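PDB 4ACY: endo-alpha-mannosidase from Bacteroides thetaiotaomicron, which hydrolyses internal alpha-mannosidic linkages of mannose-containing glycans as a family 99 glycoside hydrolase, probably acting on N-glycan-type substrates. Local coordinates for residues L138-A143 / G176-F181. Residues are numbered along the deposited sequence; the frame is centred on the assembly and turned at random.
Sequences LLDEAA and GDHPAF
Helix 133-145 packs here against the loop that follows helix 161-175, on the outside of the eight-stranded parallel barrel of this TIM-barrel enzyme. The contact is mainly apolar. Leu139 sets its CB squarely over one face of the His178 imidazole, a CH-pi contact of 3.5 Å from CB to the ring centroid and only 9° off the ring normal. His178 reaches the helix because its CG stands anti to the backbone N (chi1 -160°). Ala143 CB lies at the ring edge, 4.0 Å from His178 NE2. Beside the imidazole, Ala180 presents its methyl to the helix. Ala180 CB lies 3.8 Å from Ala143 CB and 3.9 Å from both Ala142 CB and Leu139 CD2. A type I beta turn from His178 to Phe181, closed by Phe181 N to His178 O at 3.0 Å, brings the imidazole and this methyl to the same helix. With alanine in place of His178, Leu139 CB would probably lose its aromatic cover and a gap would open beside Ala143. Leu139 also touches Tyr175 of helix 161-175 and Val149 of strand 148-153. Ala180 shares a backbone hydrogen bond with Val149, so the loop is tied to the barrel strand that runs between the two helices in sequence.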
loop_
_atom_site.group_PDB
_atom_site.type_symbol
_atom_site.label_atom_id
_atom_site.label_comp_id
_atom_site.label_asym_id
_atom_site.label_seq_id
_atom_site.Cartn_x
_atom_site.Cartn_y
_atom_site.Cartn_z
ATOM N N LEU A 138 -14.713 6.209 1.368
ATOM C CA LEU A 138 -13.900 5.683 0.275
ATOM C C LEU A 138 -14.716 4.706 -0.572
ATOM O O LEU A 138 -14.712 4.790 -1.797
ATOM C CB LEU A 138 -12.626 5.015 0.807
ATOM C CG LEU A 138 -11.524 4.786 -0.227
ATOM C CD1 LEU A 138 -11.034 6.105 -0.801
ATOM C CD2 LEU A 138 -10.372 4.003 0.391
ATOM N N LEU A 139 -15.416 3.795 0.095
ATOM C CA LEU A 139 -16.282 2.836 -0.580
ATOM C C LEU A 139 -17.365 3.563 -1.386
ATOM O O LEU A 139 -17.543 3.290 -2.577
ATOM C CB LEU A 139 -16.908 1.885 0.450
ATOM C CG LEU A 139 -15.954 0.817 0.994
ATOM C CD1 LEU A 139 -16.468 0.261 2.298
ATOM C CD2 LEU A 139 -15.760 -0.283 -0.039
ATOM N N ASP A 140 -18.046 4.509 -0.740
ATOM C CA ASP A 140 -19.130 5.268 -1.384
ATOM C C ASP A 140 -18.634 5.979 -2.642
ATOM O O ASP A 140 -19.258 5.899 -3.714
ATOM C CB ASP A 140 -19.747 6.280 -0.402
ATOM C CG ASP A 140 -20.632 5.622 0.648
ATOM O OD1 ASP A 140 -20.974 4.432 0.494
ATOM O OD2 ASP A 140 -20.995 6.293 1.639
ATOM N N GLU A 141 -17.483 6.640 -2.524
ATOM C CA GLU A 141 -16.903 7.350 -3.662
ATOM C C GLU A 141 -16.377 6.416 -4.748
ATOM O O GLU A 141 -16.518 6.703 -5.944
ATOM C CB GLU A 141 -15.844 8.368 -3.205
ATOM C CG GLU A 141 -16.414 9.471 -2.304
ATOM C CD GLU A 141 -17.442 10.344 -3.026
ATOM O OE1 GLU A 141 -17.264 10.611 -4.232
ATOM O OE2 GLU A 141 -18.434 10.748 -2.383
ATOM N N ALA A 142 -15.794 5.285 -4.344
ATOM C CA ALA A 142 -15.314 4.306 -5.319
ATOM C C ALA A 142 -16.480 3.717 -6.127
ATOM O O ALA A 142 -16.375 3.540 -7.344
ATOM C CB ALA A 142 -14.512 3.192 -4.626
ATOM N N ALA A 143 -17.589 3.448 -5.444
ATOM C CA ALA A 143 -18.758 2.838 -6.079
ATOM C C ALA A 143 -19.365 3.716 -7.181
ATOM O O ALA A 143 -19.925 3.188 -8.136
ATOM C CB ALA A 143 -19.804 2.462 -5.051
ATOM N N GLY A 176 -18.551 -5.908 3.496
ATOM C CA GLY A 176 -18.625 -6.983 2.488
ATOM C C GLY A 176 -19.791 -6.911 1.517
ATOM O O GLY A 176 -19.687 -7.383 0.376
ATOM N N ASP A 177 -20.894 -6.313 1.966
ATOM C CA ASP A 177 -22.062 -6.093 1.116
ATOM C C ASP A 177 -21.946 -4.856 0.225
ATOM O O ASP A 177 -22.785 -4.640 -0.644
ATOM C CB ASP A 177 -23.325 -5.941 1.976
ATOM C CG ASP A 177 -23.755 -7.231 2.634
ATOM O OD1 ASP A 177 -23.129 -8.286 2.413
ATOM O OD2 ASP A 177 -24.748 -7.187 3.387
ATOM N N HIS A 178 -20.929 -4.025 0.452
ATOM C CA HIS A 178 -20.793 -2.795 -0.317
ATOM C C HIS A 178 -20.490 -3.044 -1.799
ATOM O O HIS A 178 -19.644 -3.871 -2.119
ATOM C CB HIS A 178 -19.733 -1.874 0.295
ATOM C CG HIS A 178 -19.870 -0.452 -0.142
ATOM N ND1 HIS A 178 -20.392 0.535 0.669
ATOM C CD2 HIS A 178 -19.592 0.141 -1.325
ATOM C CE1 HIS A 178 -20.414 1.678 0.008
ATOM N NE2 HIS A 178 -19.929 1.467 -1.203
ATOM N N PRO A 179 -21.181 -2.326 -2.705
ATOM C CA PRO A 179 -20.904 -2.464 -4.138
ATOM C C PRO A 179 -19.418 -2.280 -4.485
ATOM O O PRO A 179 -18.935 -2.896 -5.439
ATOM C CB PRO A 179 -21.730 -1.345 -4.781
ATOM C CG PRO A 179 -22.761 -0.991 -3.793
ATOM C CD PRO A 179 -22.297 -1.390 -2.434
ATOM N N ALA A 180 -18.699 -1.469 -3.710
ATOM C CA ALA A 180 -17.279 -1.207 -4.006
ATOM C C ALA A 180 -16.308 -2.117 -3.264
ATOM O O ALA A 180 -15.095 -1.944 -3.378
ATOM C CB ALA A 180 -16.928 0.261 -3.747
ATOM N N PHE A 181 -16.818 -3.071 -2.494
ATOM C CA PHE A 181 -15.927 -4.030 -1.821
ATOM C C PHE A 181 -15.277 -4.945 -2.855
ATOM O O PHE A 181 -15.963 -5.585 -3.661
ATOM C CB PHE A 181 -16.711 -4.827 -0.773
ATOM C CG PHE A 181 -15.861 -5.732 0.088
ATOM C CD1 PHE A 181 -15.162 -5.219 1.173
ATOM C CD2 PHE A 181 -15.804 -7.107 -0.152
ATOM C CE1 PHE A 181 -14.381 -6.038 1.986
ATOM C CE2 PHE A 181 -15.026 -7.945 0.668
ATOM C CZ PHE A 181 -14.311 -7.408 1.735
#